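Local structure of tailspike protein (Siphovirus 9NA, 3RIQ) at residues Y276-D281 with M321-W326; V150-N155 with F170-H175; I64-L69 with M85-T90. The protein binds the lipopolysaccharide receptor of Salmonella as the tailspike of phage 9NA and probably cleaves its O-antigen chain as an endorhamnosidase. One frame throughout, in Å; residues are numbered along the deposited sequence.

Contact 1: residues Y276-D281 with M321-W326; sequences YYDGID and MGIGAW
Tyr276-Asp281 and Met321-Trp326 run parallel through matching bends in successive coils of the right-handed beta-helix, in the loops after strands 266-273 and 311-318. Tyr277 is level with Gly322 and Gly279 with Gly324, and only Asp281 and Trp326 pair as strand residues. Gly322 N gives a hydrogen bond to Tyr277 O from above the carbonyl plane, Gly279 N meets Ile323 O almost head-on at 2.9 Å, and Trp326 N reaches Ile280 O. Gly279 CA comes within 3.2 Å of Gly324 O in a CA-H...O contact. Asp278 carries the polar side-chain contact. With its CG set beside its own N (chi1 -48°), OD1 uses its anti lone pair to take a nearly straight bond from Ile323 N at 2.9 Å, while OD2 receives a weak, bent one from Trp326 NE1. The indole stands steeply to the carboxylate, planes 70° apart, and Ile323 CD1 sits over one of its faces, toward the rim. Asp281 lies alongside, OD1 3.5 Å from Trp326 NE1, but its oxygens bond Asn283 and Gln252. At the other end Met321 CG packs against Tyr276 CE1 at 3.8 Å, and inside the coil Ile280 CG1 touches Ala325 CB. Both oxygens of the buried Asp278 thus have N-H partners from the next coil: the straight bond from Ile323 N largely sets the carboxylate's orientation, and the weak one from Trp326 NE1 adds to it.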
loop_
_atom_site.group_PDB
_atom_site.type_symbol
_atom_site.label_atom_id
_atom_site.label_comp_id
_atom_site.label_asym_id
_atom_site.label_seq_id
_atom_site.Cartn_x
_atom_site.Cartn_y
_atom_site.Cartn_z
ATOM N N TYR A 276 -4.175 -12.955 20.933
ATOM C CA TYR A 276 -4.518 -14.348 21.215
ATOM C C TYR A 276 -5.668 -14.859 20.356
ATOM O O TYR A 276 -5.746 -16.071 20.078
ATOM C CB TYR A 276 -4.804 -14.541 22.704
ATOM C CG TYR A 276 -4.838 -15.983 23.146
ATOM C CD1 TYR A 276 -3.735 -16.847 22.942
ATOM C CD2 TYR A 276 -5.948 -16.489 23.817
ATOM C CE1 TYR A 276 -3.758 -18.191 23.401
ATOM C CE2 TYR A 276 -5.973 -17.794 24.289
ATOM C CZ TYR A 276 -4.875 -18.656 24.053
ATOM O OH TYR A 276 -4.898 -19.977 24.513
ATOM N N TYR A 277 -6.552 -13.949 19.908
ATOM C CA TYR A 277 -7.531 -14.336 18.909
ATOM C C TYR A 277 -7.137 -13.780 17.526
ATOM O O TYR A 277 -6.024 -14.083 17.057
ATOM C CB TYR A 277 -8.952 -14.044 19.394
ATOM C CG TYR A 277 -9.391 -15.085 20.420
ATOM C CD1 TYR A 277 -10.044 -16.254 19.996
ATOM C CD2 TYR A 277 -9.071 -14.965 21.772
ATOM C CE1 TYR A 277 -10.446 -17.233 20.916
ATOM C CE2 TYR A 277 -9.458 -15.925 22.699
ATOM C CZ TYR A 277 -10.136 -17.065 22.278
ATOM O OH TYR A 277 -10.512 -18.031 23.207
ATOM N N ASP A 278 -7.961 -12.959 16.872
ATOM C CA ASP A 278 -7.779 -12.754 15.418
ATOM C C ASP A 278 -7.126 -11.402 15.135
ATOM O O ASP A 278 -7.426 -10.406 15.805
ATOM C CB ASP A 278 -9.149 -12.830 14.739
ATOM C CG ASP A 278 -9.915 -14.044 15.211
ATOM O OD1 ASP A 278 -9.299 -15.138 15.175
ATOM O OD2 ASP A 278 -11.059 -13.903 15.703
ATOM N N GLY A 279 -6.229 -11.357 14.159
ATOM C CA GLY A 279 -5.490 -10.109 13.882
ATOM C C GLY A 279 -6.396 -8.890 13.768
ATOM O O GLY A 279 -6.086 -7.812 14.300
ATOM N N ILE A 280 -7.487 -9.029 13.021
ATOM C CA ILE A 280 -8.626 -8.130 13.181
ATOM C C ILE A 280 -9.849 -9.038 13.196
ATOM O O ILE A 280 -9.838 -10.100 12.559
ATOM C CB ILE A 280 -8.742 -7.066 12.030
ATOM C CG1 ILE A 280 -8.994 -7.710 10.652
ATOM C CG2 ILE A 280 -7.517 -6.160 12.007
ATOM C CD1 ILE A 280 -9.184 -6.691 9.533
ATOM N N ASP A 281 -10.891 -8.630 13.930
ATOM C CA ASP A 281 -12.160 -9.397 13.967
ATOM C C ASP A 281 -13.246 -8.412 13.558
ATOM O O ASP A 281 -13.787 -7.696 14.413
ATOM C CB ASP A 281 -12.441 -9.930 15.387
ATOM C CG ASP A 281 -13.818 -10.562 15.508
ATOM O OD1 ASP A 281 -14.468 -10.768 14.449
ATOM O OD2 ASP A 281 -14.236 -10.880 16.655
ATOM N N MET A 321 -2.560 -15.854 17.288
ATOM C CA MET A 321 -2.931 -17.219 17.620
ATOM C C MET A 321 -4.222 -17.685 16.945
ATOM O O MET A 321 -4.420 -18.902 16.727
ATOM C CB MET A 321 -2.997 -17.357 19.140
ATOM C CG MET A 321 -3.291 -18.760 19.676
ATOM S SD MET A 321 -2.177 -20.090 19.123
ATOM C CE MET A 321 -0.682 -19.743 20.076
ATOM N N GLY A 322 -5.069 -16.725 16.574
ATOM C CA GLY A 322 -6.314 -16.993 15.857
ATOM C C GLY A 322 -6.110 -16.850 14.349
ATOM O O GLY A 322 -5.062 -17.258 13.778
ATOM N N ILE A 323 -7.124 -16.284 13.695
ATOM C CA ILE A 323 -7.102 -16.068 12.251
ATOM C C ILE A 323 -6.325 -14.793 11.961
ATOM O O ILE A 323 -6.377 -13.837 12.730
ATOM C CB ILE A 323 -8.553 -16.015 11.712
ATOM C CG1 ILE A 323 -9.228 -17.381 11.954
ATOM C CG2 ILE A 323 -8.618 -15.622 10.219
ATOM C CD1 ILE A 323 -10.742 -17.383 11.657
ATOM N N GLY A 324 -5.564 -14.799 10.862
ATOM C CA GLY A 324 -4.694 -13.655 10.589
ATOM C C GLY A 324 -5.472 -12.352 10.418
ATOM O O GLY A 324 -5.041 -11.308 10.916
ATOM N N ALA A 325 -6.616 -12.411 9.736
ATOM C CA ALA A 325 -7.524 -11.241 9.546
ATOM C C ALA A 325 -8.804 -11.838 9.009
ATOM O O ALA A 325 -8.768 -12.692 8.090
ATOM C CB ALA A 325 -6.956 -10.244 8.517
ATOM N N TRP A 326 -9.938 -11.420 9.564
ATOM C CA TRP A 326 -11.211 -11.902 9.036
ATOM C C TRP A 326 -12.387 -10.965 9.259
ATOM O O TRP A 326 -12.325 -9.994 10.060
ATOM C CB TRP A 326 -11.549 -13.317 9.517
ATOM C CG TRP A 326 -12.111 -13.504 10.918
ATOM C CD1 TRP A 326 -11.766 -12.839 12.084
ATOM C CD2 TRP A 326 -13.045 -14.526 11.301
ATOM N NE1 TRP A 326 -12.471 -13.391 13.174
ATOM C CE2 TRP A 326 -13.257 -14.418 12.711
ATOM C CE3 TRP A 326 -13.716 -15.536 10.589
ATOM C CZ2 TRP A 326 -14.114 -15.288 13.411
ATOM C CZ3 TRP A 326 -14.565 -16.418 11.287
ATOM C CH2 TRP A 326 -14.753 -16.283 12.678
#

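Contact 2: residues V150-N155 with F170-H175; sequences VNSANN and FTLCNH
Asn154 OD1 is gripped from two directions: Asn174 ND2 donates to it at 3.0 Å, and a water that also donates to Leu172 O reaches it at 2.8 Å. The two asparagines run alongside each other in the same direction, their amide planes turned 45° apart; the oxygen sits in the amide plane of Asn174 but the nitrogen is tilted from that of Asn154. Asn174 OD1 is held in turn by the backbone N of Thr203. Like residues recur here at one position of successive coils, as is common in right-handed beta-helices; these side chains are on the outer face, just before the corner at Asn155 and His175. Parallel backbone bonds run through the turn, Ser152 N to Thr171 O at 2.8 Å and Asn155 N to Asn174 O at 2.9 Å among them. Between them Cys173 SG, anti to its carbonyl carbon (chi1 -67°), reaches back toward Ala153 and accepts a long, fairly straight bond from its N at 3.5 Å. On the inner face Val150 lies along Phe170, its CB 3.7 Å from ring atom CD1, and Phe158 meets that ring edge-to-face. On the face that carries Asn154, Asn151 ND2 rests 3.5 Å from Thr171 CB, while Asn151 OD1 binds Asn72 and Thr171 OG1 binds Glu194. Asn155 turns its amide to Arg182 and Glu162 of the second subunit.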
loop_
_atom_site.group_PDB
_atom_site.type_symbol
_atom_site.label_atom_id
_atom_site.label_comp_id
_atom_site.label_asym_id
_atom_site.label_seq_id
_atom_site.Cartn_x
_atom_site.Cartn_y
_atom_site.Cartn_z
ATOM N N VAL A 150 -16.724 7.601 30.255
ATOM C CA VAL A 150 -17.248 8.911 29.839
ATOM C C VAL A 150 -18.666 8.655 29.327
ATOM O O VAL A 150 -18.839 7.906 28.355
ATOM C CB VAL A 150 -16.358 9.540 28.764
ATOM C CG1 VAL A 150 -16.987 10.806 28.197
ATOM C CG2 VAL A 150 -14.961 9.807 29.308
ATOM N N ASN A 151 -19.669 9.241 29.994
ATOM C CA ASN A 151 -21.062 8.940 29.674
ATOM C C ASN A 151 -21.749 10.061 28.907
ATOM O O ASN A 151 -21.709 11.230 29.325
ATOM C CB ASN A 151 -21.818 8.718 30.988
ATOM C CG ASN A 151 -21.280 7.520 31.802
ATOM O OD1 ASN A 151 -20.918 7.641 33.007
ATOM N ND2 ASN A 151 -21.235 6.389 31.172
ATOM N N SER A 152 -22.390 9.701 27.799
ATOM C CA SER A 152 -23.253 10.597 27.018
ATOM C C SER A 152 -22.571 11.936 26.738
ATOM O O SER A 152 -23.106 12.996 27.069
ATOM C CB SER A 152 -24.589 10.800 27.734
ATOM O OG SER A 152 -25.275 9.565 27.758
ATOM N N ALA A 153 -21.379 11.873 26.144
ATOM C CA ALA A 153 -20.678 13.070 25.683
ATOM C C ALA A 153 -20.547 13.035 24.170
ATOM O O ALA A 153 -20.396 11.944 23.588
ATOM C CB ALA A 153 -19.292 13.173 26.362
ATOM N N ASN A 154 -20.604 14.219 23.546
ATOM C CA ASN A 154 -20.465 14.348 22.103
ATOM C C ASN A 154 -19.298 15.248 21.810
ATOM O O ASN A 154 -19.091 16.262 22.499
ATOM C CB ASN A 154 -21.730 14.923 21.462
ATOM C CG ASN A 154 -22.899 13.957 21.455
ATOM O OD1 ASN A 154 -22.749 12.741 21.347
ATOM N ND2 ASN A 154 -24.097 14.520 21.558
ATOM N N ASN A 155 -18.512 14.869 20.811
ATOM C CA ASN A 155 -17.470 15.769 20.268
ATOM C C ASN A 155 -16.387 16.102 21.298
ATOM O O ASN A 155 -16.167 17.280 21.641
ATOM C CB ASN A 155 -18.045 17.068 19.682
ATOM C CG ASN A 155 -17.053 17.749 18.801
ATOM O OD1 ASN A 155 -16.136 17.095 18.275
ATOM N ND2 ASN A 155 -17.182 19.068 18.651
ATOM N N PHE A 170 -16.342 4.619 26.512
ATOM C CA PHE A 170 -17.213 5.728 26.101
ATOM C C PHE A 170 -18.591 5.135 25.904
ATOM O O PHE A 170 -18.796 4.289 24.998
ATOM C CB PHE A 170 -16.692 6.365 24.796
ATOM C CG PHE A 170 -15.374 7.026 24.974
ATOM C CD1 PHE A 170 -15.321 8.342 25.433
ATOM C CD2 PHE A 170 -14.179 6.343 24.711
ATOM C CE1 PHE A 170 -14.071 9.000 25.630
ATOM C CE2 PHE A 170 -12.933 6.983 24.897
ATOM C CZ PHE A 170 -12.879 8.296 25.391
ATOM N N THR A 171 -19.525 5.581 26.734
ATOM C CA THR A 171 -20.906 5.043 26.754
ATOM C C THR A 171 -21.863 6.062 26.165
ATOM O O THR A 171 -21.966 7.167 26.691
ATOM C CB THR A 171 -21.306 4.639 28.183
ATOM O OG1 THR A 171 -20.414 3.601 28.619
ATOM C CG2 THR A 171 -22.765 4.115 28.262
ATOM N N LEU A 172 -22.579 5.682 25.100
ATOM C CA LEU A 172 -23.550 6.586 24.423
ATOM C C LEU A 172 -22.897 7.903 23.966
ATOM O O LEU A 172 -23.496 8.999 24.093
ATOM C CB LEU A 172 -24.825 6.866 25.267
ATOM C CG LEU A 172 -25.739 5.651 25.507
ATOM C CD1 LEU A 172 -26.928 6.088 26.384
ATOM C CD2 LEU A 172 -26.271 5.095 24.187
ATOM N N CYS A 173 -21.670 7.798 23.447
ATOM C CA CYS A 173 -20.962 8.946 22.948
ATOM C C CYS A 173 -20.974 8.984 21.434
ATOM O O CYS A 173 -21.139 7.940 20.773
ATOM C CB CYS A 173 -19.492 8.939 23.433
ATOM S SG CYS A 173 -19.332 9.180 25.262
ATOM N N ASN A 174 -20.719 10.172 20.883
ATOM C CA ASN A 174 -20.561 10.337 19.423
ATOM C C ASN A 174 -19.430 11.325 19.169
ATOM O O ASN A 174 -19.143 12.201 20.008
ATOM C CB ASN A 174 -21.832 10.893 18.780
ATOM C CG ASN A 174 -23.018 9.984 18.957
ATOM O OD1 ASN A 174 -23.178 8.990 18.232
ATOM N ND2 ASN A 174 -23.868 10.317 19.948
ATOM N N HIS A 175 -18.795 11.180 18.011
ATOM C CA HIS A 175 -17.704 12.067 17.602
ATOM C C HIS A 175 -16.635 12.175 18.675
ATOM O O HIS A 175 -16.098 13.275 18.942
ATOM C CB HIS A 175 -18.240 13.410 17.106
ATOM C CG HIS A 175 -19.080 13.268 15.871
ATOM N ND1 HIS A 175 -18.530 13.071 14.621
ATOM C CD2 HIS A 175 -20.421 13.192 15.714
ATOM C CE1 HIS A 175 -19.502 12.924 13.736
ATOM N NE2 HIS A 175 -20.660 12.985 14.378
HETATM O O HOH W 1 -23.935 11.666 23.680
#

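Contact 3: residues I64-L69 with M85-T90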
loop_
_atom_site.group_PDB
_atom_site.type_symbol
_atom_site.label_atom_id
_atom_site.label_comp_id
_atom_site.label_asym_id
_atom_site.label_seq_id
_atom_site.Cartn_x
_atom_site.Cartn_y
_atom_site.Cartn_z
ATOM N N ILE A 64 -5.785 7.057 39.761
ATOM C CA ILE A 64 -5.411 5.766 40.319
ATOM C C ILE A 64 -6.574 5.136 41.056
ATOM O O ILE A 64 -7.157 5.772 41.932
ATOM C CB ILE A 64 -4.223 5.924 41.306
ATOM C CG1 ILE A 64 -3.018 6.571 40.624
ATOM C CG2 ILE A 64 -3.848 4.557 41.971
ATOM C CD1 ILE A 64 -1.937 7.079 41.611
ATOM N N GLY A 65 -6.954 3.905 40.711
ATOM C CA GLY A 65 -8.065 3.259 41.412
ATOM C C GLY A 65 -8.261 1.854 40.911
ATOM O O GLY A 65 -7.724 1.491 39.876
ATOM N N ASP A 66 -9.059 1.083 41.654
ATOM C CA ASP A 66 -9.592 -0.188 41.171
ATOM C C ASP A 66 -11.070 0.015 40.885
ATOM O O ASP A 66 -11.829 0.396 41.788
ATOM C CB ASP A 66 -9.473 -1.254 42.259
ATOM C CG ASP A 66 -8.053 -1.595 42.598
ATOM O OD1 ASP A 66 -7.169 -1.543 41.719
ATOM O OD2 ASP A 66 -7.832 -1.930 43.773
ATOM N N GLY A 67 -11.499 -0.229 39.660
ATOM C CA GLY A 67 -12.889 -0.024 39.284
ATOM C C GLY A 67 -13.061 1.179 38.346
ATOM O O GLY A 67 -12.159 1.530 37.579
ATOM N N VAL A 68 -14.239 1.805 38.415
ATOM C CA VAL A 68 -14.641 2.801 37.432
ATOM C C VAL A 68 -14.680 4.225 37.995
ATOM O O VAL A 68 -15.171 4.456 39.110
ATOM C CB VAL A 68 -16.032 2.423 36.803
ATOM C CG1 VAL A 68 -17.170 2.521 37.817
ATOM C CG2 VAL A 68 -16.362 3.331 35.627
ATOM N N LEU A 69 -14.190 5.172 37.202
ATOM C CA LEU A 69 -14.360 6.616 37.477
ATOM C C LEU A 69 -15.289 7.156 36.362
ATOM O O LEU A 69 -14.929 7.124 35.172
ATOM C CB LEU A 69 -12.982 7.298 37.452
ATOM C CG LEU A 69 -12.955 8.839 37.554
ATOM C CD1 LEU A 69 -13.651 9.331 38.864
ATOM C CD2 LEU A 69 -11.493 9.310 37.542
ATOM N N MET A 85 -4.840 6.329 33.198
ATOM C CA MET A 85 -5.593 5.468 34.099
ATOM C C MET A 85 -4.687 4.370 34.642
ATOM O O MET A 85 -4.212 3.541 33.888
ATOM C CB MET A 85 -6.792 4.844 33.382
ATOM C CG MET A 85 -7.766 5.830 32.799
ATOM S SD MET A 85 -8.342 7.133 33.901
ATOM C CE MET A 85 -9.140 6.127 35.214
ATOM N N HIS A 86 -4.455 4.369 35.952
ATOM C CA HIS A 86 -3.546 3.423 36.593
ATOM C C HIS A 86 -4.261 2.580 37.667
ATOM O O HIS A 86 -4.894 3.114 38.558
ATOM C CB HIS A 86 -2.402 4.223 37.230
ATOM C CG HIS A 86 -1.170 3.417 37.568
ATOM N ND1 HIS A 86 -1.188 2.355 38.455
ATOM C CD2 HIS A 86 0.130 3.574 37.194
ATOM C CE1 HIS A 86 0.036 1.859 38.568
ATOM N NE2 HIS A 86 0.857 2.592 37.828
ATOM N N THR A 87 -4.151 1.270 37.587
ATOM C CA THR A 87 -4.695 0.405 38.624
ATOM C C THR A 87 -4.172 0.756 40.038
ATOM O O THR A 87 -3.022 1.240 40.199
ATOM C CB THR A 87 -4.387 -1.090 38.273
ATOM O OG1 THR A 87 -5.120 -1.928 39.176
ATOM C CG2 THR A 87 -2.864 -1.418 38.355
ATOM N N LYS A 88 -4.980 0.508 41.061
ATOM C CA LYS A 88 -4.489 0.639 42.430
ATOM C C LYS A 88 -3.810 -0.677 42.871
ATOM O O LYS A 88 -2.647 -0.689 43.278
ATOM C CB LYS A 88 -5.627 1.065 43.371
ATOM C CG LYS A 88 -5.158 1.100 44.849
ATOM C CD LYS A 88 -6.199 1.726 45.800
ATOM C CE LYS A 88 -7.537 0.946 45.811
ATOM N NZ LYS A 88 -8.602 1.520 46.772
ATOM N N THR A 89 -4.523 -1.781 42.725
ATOM C CA THR A 89 -4.011 -3.119 43.045
ATOM C C THR A 89 -3.258 -3.690 41.842
ATOM O O THR A 89 -3.708 -3.546 40.720
ATOM C CB THR A 89 -5.203 -4.076 43.371
ATOM O OG1 THR A 89 -5.965 -3.545 44.467
ATOM C CG2 THR A 89 -4.714 -5.473 43.765
ATOM N N THR A 90 -2.102 -4.314 42.073
ATOM C CA THR A 90 -1.348 -4.952 41.007
ATOM C C THR A 90 -2.034 -6.281 40.664
ATOM O O THR A 90 -2.223 -7.121 41.551
ATOM C CB THR A 90 0.114 -5.191 41.417
ATOM O OG1 THR A 90 0.736 -3.918 41.685
ATOM C CG2 THR A 90 0.861 -5.912 40.294
HETATM O O HOH W 2 -10.059 2.502 44.049
#
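Hydrogen bonds to the Asp66 carboxylate dominate where Ile64-Asp66 meets His86-Thr89. Thr89 N gives OD1 a straight bond at 2.8 Å on its syn lone pair, and Thr89 OG1 donates to OD2 at 2.6 Å, also from the syn side but 24° out of the carboxylate plane. Lys88 N adds weak bonds to Asp66 OD1 and Gly65 O. Asp66 CG, beside its own N (chi1 -66°), places the carboxylate over the turn, where these bonds pin both oxygens. Charge adds little direct contact: Lys88 NZ stays 4.6 Å from Asp66 OD2, and a water accepts from Asp66 N and, weakly, from NZ. Within the turn, Thr87 OG1 donates to Thr89 O at 2.6 Å and receives Gly145 N, while His86 ND1 bonds Thr87 O in the ring plane. Regular backbone pairing is brief: one sound bond, Gly65 N to His86 O at 3.1 Å, with Ile64 opposite His86. Apolar contact is slight: Ile64 CG1 runs beside His86 CB at 4.2 Å. The aspartate thus holds the turn by its carboxylate as the chain leaves strand 79-87 for the long excursion that returns at strand 146-151, an insertion between coils of a right-handed beta-helix.

All three contacts join successive coils of one right-handed beta-helix through parallel pairing, and they follow one another along the chain as contact 3, contact 2, contact 1. Contacts 3 and 2 are close, centres 21 Å apart and nearest atoms about 5 Å, and are linked by strands 67-72 and 146-151, which pair side by side; the excursion begun at contact 3 ends at the strand leading into contact 2. Contact 1 lies further along the helix, near the centre of the chain, its centre 28 Å from that of contact 2 and 29 Å from that of contact 3. Only contact 2 touches a second subunit, so coil-to-coil pairing there also meets the trimer interface.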